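Local structure of H/ACA ribonucleoprotein complex non-core subunit NAF1 (Saccharomyces cerevisiae, 2V3M) at residues A[38-41]-A[42-45]; A[93-96]-A[97-101]. The protein binds RNA and is required for maturation of box H/ACA snoRNPs, joining the particle during assembly before GAR1 replaces it, this piece being its Gar1-like domain. All coordinates share one frame; numbering follows the deposited sequence.

Interaction 1 (A[38-41]-A[42-45]); sequences SAFE and NNII. With SO4 (sulfate ion), chain G.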
loop_
_atom_site.group_PDB
_atom_site.type_symbol
_atom_site.label_atom_id
_atom_site.label_comp_id
_atom_site.label_asym_id
_atom_site.label_seq_id
_atom_site.Cartn_x
_atom_site.Cartn_y
_atom_site.Cartn_z
ATOM N N SER A 38 4.936 3.741 1.685
ATOM C CA SER A 38 4.256 2.981 2.685
ATOM C C SER A 38 4.951 1.685 3.189
ATOM O O SER A 38 5.729 1.061 2.491
ATOM C CB SER A 38 2.893 2.620 2.167
ATOM O OG SER A 38 2.116 2.325 3.289
ATOM N N ALA A 39 4.641 1.296 4.433
ATOM C CA ALA A 39 5.235 0.122 5.035
ATOM C C ALA A 39 4.280 -0.448 6.032
ATOM O O ALA A 39 4.103 0.082 7.143
ATOM C CB ALA A 39 6.561 0.471 5.673
ATOM N N PHE A 40 3.633 -1.518 5.604
ATOM C CA PHE A 40 2.776 -2.308 6.511
ATOM C C PHE A 40 2.949 -3.793 6.218
ATOM O O PHE A 40 3.169 -4.209 5.061
ATOM C CB PHE A 40 1.345 -1.889 6.342
ATOM C CG PHE A 40 0.835 -2.153 4.981
ATOM C CD1 PHE A 40 0.134 -3.337 4.691
ATOM C CD2 PHE A 40 1.096 -1.290 3.971
ATOM C CE1 PHE A 40 -0.280 -3.624 3.390
ATOM C CE2 PHE A 40 0.653 -1.535 2.716
ATOM C CZ PHE A 40 -0.047 -2.729 2.431
ATOM N N GLU A 41 2.914 -4.565 7.266
ATOM C CA GLU A 41 2.933 -5.997 7.185
ATOM C C GLU A 41 4.016 -6.509 6.330
ATOM O O GLU A 41 3.770 -7.214 5.390
ATOM C CB GLU A 41 1.593 -6.528 6.720
ATOM C CG GLU A 41 0.733 -6.939 7.950
ATOM C CD GLU A 41 -0.624 -7.485 7.516
ATOM O OE1 GLU A 41 -1.157 -8.406 8.189
ATOM O OE2 GLU A 41 -1.123 -6.978 6.476
ATOM N N ASN A 42 5.228 -6.141 6.672
ATOM C CA ASN A 42 6.372 -6.509 5.864
ATOM C C ASN A 42 6.220 -6.161 4.406
ATOM O O ASN A 42 7.091 -6.573 3.621
ATOM C CB ASN A 42 6.732 -7.981 5.981
ATOM C CG ASN A 42 7.224 -8.358 7.341
ATOM O OD1 ASN A 42 8.014 -7.659 7.998
ATOM N ND2 ASN A 42 6.773 -9.493 7.779
ATOM N N ASN A 43 5.191 -5.416 3.989
ATOM C CA ASN A 43 5.252 -4.855 2.629
ATOM C C ASN A 43 5.796 -3.433 2.574
ATOM O O ASN A 43 5.478 -2.626 3.476
ATOM C CB ASN A 43 3.924 -4.864 1.991
ATOM C CG ASN A 43 3.376 -6.256 1.866
ATOM O OD1 ASN A 43 3.596 -6.956 0.833
ATOM N ND2 ASN A 43 2.590 -6.690 2.901
ATOM N N ILE A 44 6.590 -3.137 1.548
ATOM C CA ILE A 44 7.046 -1.803 1.311
ATOM C C ILE A 44 6.411 -1.384 -0.027
ATOM O O ILE A 44 6.435 -2.122 -1.028
ATOM C CB ILE A 44 8.594 -1.763 1.209
ATOM C CG1 ILE A 44 9.234 -2.120 2.528
ATOM C CG2 ILE A 44 9.089 -0.421 0.738
ATOM C CD1 ILE A 44 8.625 -1.479 3.646
ATOM N N ILE A 45 5.826 -0.203 -0.031
ATOM C CA ILE A 45 5.123 0.284 -1.184
ATOM C C ILE A 45 5.858 1.511 -1.765
ATOM O O ILE A 45 6.087 2.467 -1.046
ATOM C CB ILE A 45 3.746 0.739 -0.811
ATOM C CG1 ILE A 45 2.916 -0.441 -0.470
ATOM C CG2 ILE A 45 3.106 1.406 -1.957
ATOM C CD1 ILE A 45 3.241 -1.631 -1.012
HETATM S S SO4 G . 2.688 -3.297 10.236
HETATM O O1 SO4 G . 1.442 -3.797 9.646
HETATM O O2 SO4 G . 2.930 -1.908 9.811
HETATM O O3 SO4 G . 2.645 -3.341 11.689
HETATM O O4 SO4 G . 3.749 -4.224 9.835
#
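The Phe40 ring is met obliquely by two side chains of 42-45, Ile45 through CG1, 4.1 Å from Phe40 CE2, and Asn43 through its amide nitrogen, while Ser38 OG lies at the ring edge, in its plane. With chi1 at 63°, CG sits between the backbone N and the carbonyl carbon, which folds the ring back along the hairpin over the face shared by Ser38, Asn43 and Ile45. Phe40 to Asn43 form a type I' turn, a tight two-residue connection between antiparallel strands. Ser38 and Ile45 are a hydrogen-bonded pair: Ile45 N reaches Ser38 O at 2.8 Å, and Ser38 N returns a bond to Ile45 O in the carbonyl plane, on a lone pair. On the opposite face, Ala39 CB touches Ile44 CD1 at 3.5 Å. The Asn43 side chain lies on the Phe40 face, where its ND2 makes a weak bond of 3.3 Å to Phe40 O, and its OD1 accepts from Arg87 NE. An alanine here would remove the amide, and is likely to leave Arg87 NE without this acceptor and the turn without the weak bond to Phe40 O. A sulfate, probably from the crystallisation liquor, takes a bond from Glu41 N to its O4 at 2.7 Å. Ser38 OG is hydrogen-bonded to Ser38 OG of the second subunit, and Glu41 OE2 to His47 ND1 of that subunit. The turn thus joins strands 30-40 and 43-48, neighbours in the antiparallel sheet of this Gar1-like domain; strand 85-89 flanks 43-48 on its other side, and Phe98 and Leu101 of helix 95-102 pack on the Ala39 and Ile44 face.

Interaction 2 (A[93-96]-A[97-101]); sequences SKKN and LFDEL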
loop_
_atom_site.group_PDB
_atom_site.type_symbol
_atom_site.label_atom_id
_atom_site.label_comp_id
_atom_site.label_asym_id
_atom_site.label_seq_id
_atom_site.Cartn_x
_atom_site.Cartn_y
_atom_site.Cartn_z
ATOM N N SER A 93 12.777 -12.686 8.196
ATOM C CA SER A 93 14.136 -12.492 8.644
ATOM C C SER A 93 14.579 -11.039 8.465
ATOM O O SER A 93 15.558 -10.590 9.088
ATOM C CB SER A 93 15.051 -13.457 7.897
ATOM O OG SER A 93 14.743 -13.472 6.507
ATOM N N LYS A 94 13.818 -10.303 7.657
ATOM C CA LYS A 94 14.150 -8.914 7.386
ATOM C C LYS A 94 13.315 -7.855 8.111
ATOM O O LYS A 94 13.286 -6.715 7.720
ATOM C CB LYS A 94 14.273 -8.690 5.886
ATOM C CG LYS A 94 15.589 -9.322 5.343
ATOM C CD LYS A 94 16.274 -8.342 4.356
ATOM C CE LYS A 94 17.051 -9.045 3.204
ATOM N NZ LYS A 94 16.684 -8.388 1.862
ATOM N N LYS A 95 12.708 -8.251 9.217
ATOM C CA LYS A 95 12.080 -7.327 10.153
ATOM C C LYS A 95 12.889 -6.078 10.552
ATOM O O LYS A 95 12.334 -4.980 10.613
ATOM C CB LYS A 95 11.670 -8.073 11.409
ATOM C CG LYS A 95 10.293 -7.621 11.854
ATOM C CD LYS A 95 10.223 -7.518 13.401
ATOM C CE LYS A 95 9.347 -8.620 13.965
ATOM N NZ LYS A 95 8.930 -8.603 15.419
ATOM N N ASN A 96 14.179 -6.250 10.848
ATOM C CA ASN A 96 15.003 -5.111 11.224
ATOM C C ASN A 96 15.082 -4.066 10.091
ATOM O O ASN A 96 15.153 -2.834 10.321
ATOM C CB ASN A 96 16.376 -5.562 11.683
ATOM C CG ASN A 96 16.354 -6.161 13.085
ATOM O OD1 ASN A 96 17.408 -6.410 13.682
ATOM N ND2 ASN A 96 15.149 -6.386 13.635
ATOM N N LEU A 97 15.026 -4.564 8.865
ATOM C CA LEU A 97 15.150 -3.731 7.701
ATOM C C LEU A 97 13.834 -3.011 7.471
ATOM O O LEU A 97 13.819 -1.813 7.157
ATOM C CB LEU A 97 15.573 -4.592 6.498
ATOM C CG LEU A 97 15.610 -3.773 5.222
ATOM C CD1 LEU A 97 16.730 -2.779 5.271
ATOM C CD2 LEU A 97 15.661 -4.625 3.939
ATOM N N PHE A 98 12.751 -3.760 7.635
ATOM C CA PHE A 98 11.394 -3.236 7.587
ATOM C C PHE A 98 11.193 -2.036 8.506
ATOM O O PHE A 98 10.743 -1.017 8.043
ATOM C CB PHE A 98 10.356 -4.347 7.895
ATOM C CG PHE A 98 8.915 -3.848 7.921
ATOM C CD1 PHE A 98 8.232 -3.646 6.742
ATOM C CD2 PHE A 98 8.290 -3.511 9.134
ATOM C CE1 PHE A 98 6.959 -3.173 6.748
ATOM C CE2 PHE A 98 6.993 -3.011 9.147
ATOM C CZ PHE A 98 6.324 -2.856 7.965
ATOM N N ASP A 99 11.528 -2.184 9.779
ATOM C CA ASP A 99 11.475 -1.100 10.762
ATOM C C ASP A 99 12.305 0.121 10.414
ATOM O O ASP A 99 11.912 1.264 10.679
ATOM C CB ASP A 99 11.861 -1.650 12.148
ATOM C CG ASP A 99 10.797 -2.646 12.689
ATOM O OD1 ASP A 99 9.570 -2.504 12.345
ATOM O OD2 ASP A 99 11.174 -3.589 13.440
ATOM N N GLU A 100 13.436 -0.138 9.779
ATOM C CA GLU A 100 14.285 0.939 9.326
ATOM C C GLU A 100 13.671 1.671 8.151
ATOM O O GLU A 100 13.768 2.867 8.047
ATOM C CB GLU A 100 15.658 0.434 8.992
ATOM C CG GLU A 100 16.674 1.597 8.818
ATOM C CD GLU A 100 18.004 1.198 8.010
ATOM O OE1 GLU A 100 18.544 2.125 7.325
ATOM O OE2 GLU A 100 18.467 -0.017 8.039
ATOM N N LEU A 101 13.017 0.962 7.262
ATOM C CA LEU A 101 12.399 1.618 6.134
ATOM C C LEU A 101 11.120 2.304 6.523
ATOM O O LEU A 101 10.949 3.425 6.108
ATOM C CB LEU A 101 12.136 0.612 5.056
ATOM C CG LEU A 101 13.375 -0.115 4.497
ATOM C CD1 LEU A 101 12.865 -1.182 3.479
ATOM C CD2 LEU A 101 14.436 0.781 3.762
#
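Leu97 N and Phe98 N both donate to Lys94 O, the N-cap residue's carbonyl, at the first turn of helix 95-102, within the RNA-binding region of this Gar1-like domain. Leu97 N lies 3.0 Å from Lys94 O, above the carbonyl plane and 57° out of it. The Leu97 side chain, with CG anti to the backbone N (chi1 175°), runs beside that of Lys94 in the same direction, and CD2 rests on Lys94 CD at 3.8 Å. The aliphatic part of the lysine thus packs along the leucine, and the Lys94 side chain also touches Leu18 and Leu70. Phe98 N approaches the same oxygen nearly in line with the C=O bond (C=O...N 161°), so one carbonyl serves two successive amides. The ring of Phe98 leads away from 93-96 to Ile44, Asn42 and Leu90, while its CB stays 3.4 Å from Lys95 O. Asp99 N gives the next helical bond, to Lys95 O, and its side chain runs alongside that of Lys95. The two opposite charges do not meet: Lys95 NZ remains 5.8 Å from Asp99 OD2, so any attraction is probably modest on this exposed side. Glu100 N continues the pattern to Asn96 O from above the carbonyl plane, while its carboxylate makes a long, weak ion pair with Arg104. Leu101 closes the segment with a bond inside it, its N lying 2.9 Å from Leu97 O.

How the interactions relate
The helix of interaction 2 packs on the hairpin turn of interaction 1, their centres about 10 Å apart; Phe98 makes the closest contacts between them, with Leu101 also on Ile44. Phe98 CE1 lies 3.4 Å from Asn42 N and 3.6 Å from Asn43 O, its CZ 3.7 Å from Ala39 C, and its CD1 3.8 Å from Ile44 CD1, so the ring spans both strands beside the turn. The sulfate bound by Glu41 N also lies about 3 Å from the Phe98 side chain at the nearest atoms, and so sits where turn and helix meet. The hairpin's other face, with Ser38, Phe40 and Ile45, packs against the second subunit, whereas 93-101 touches no other chain of the assembly.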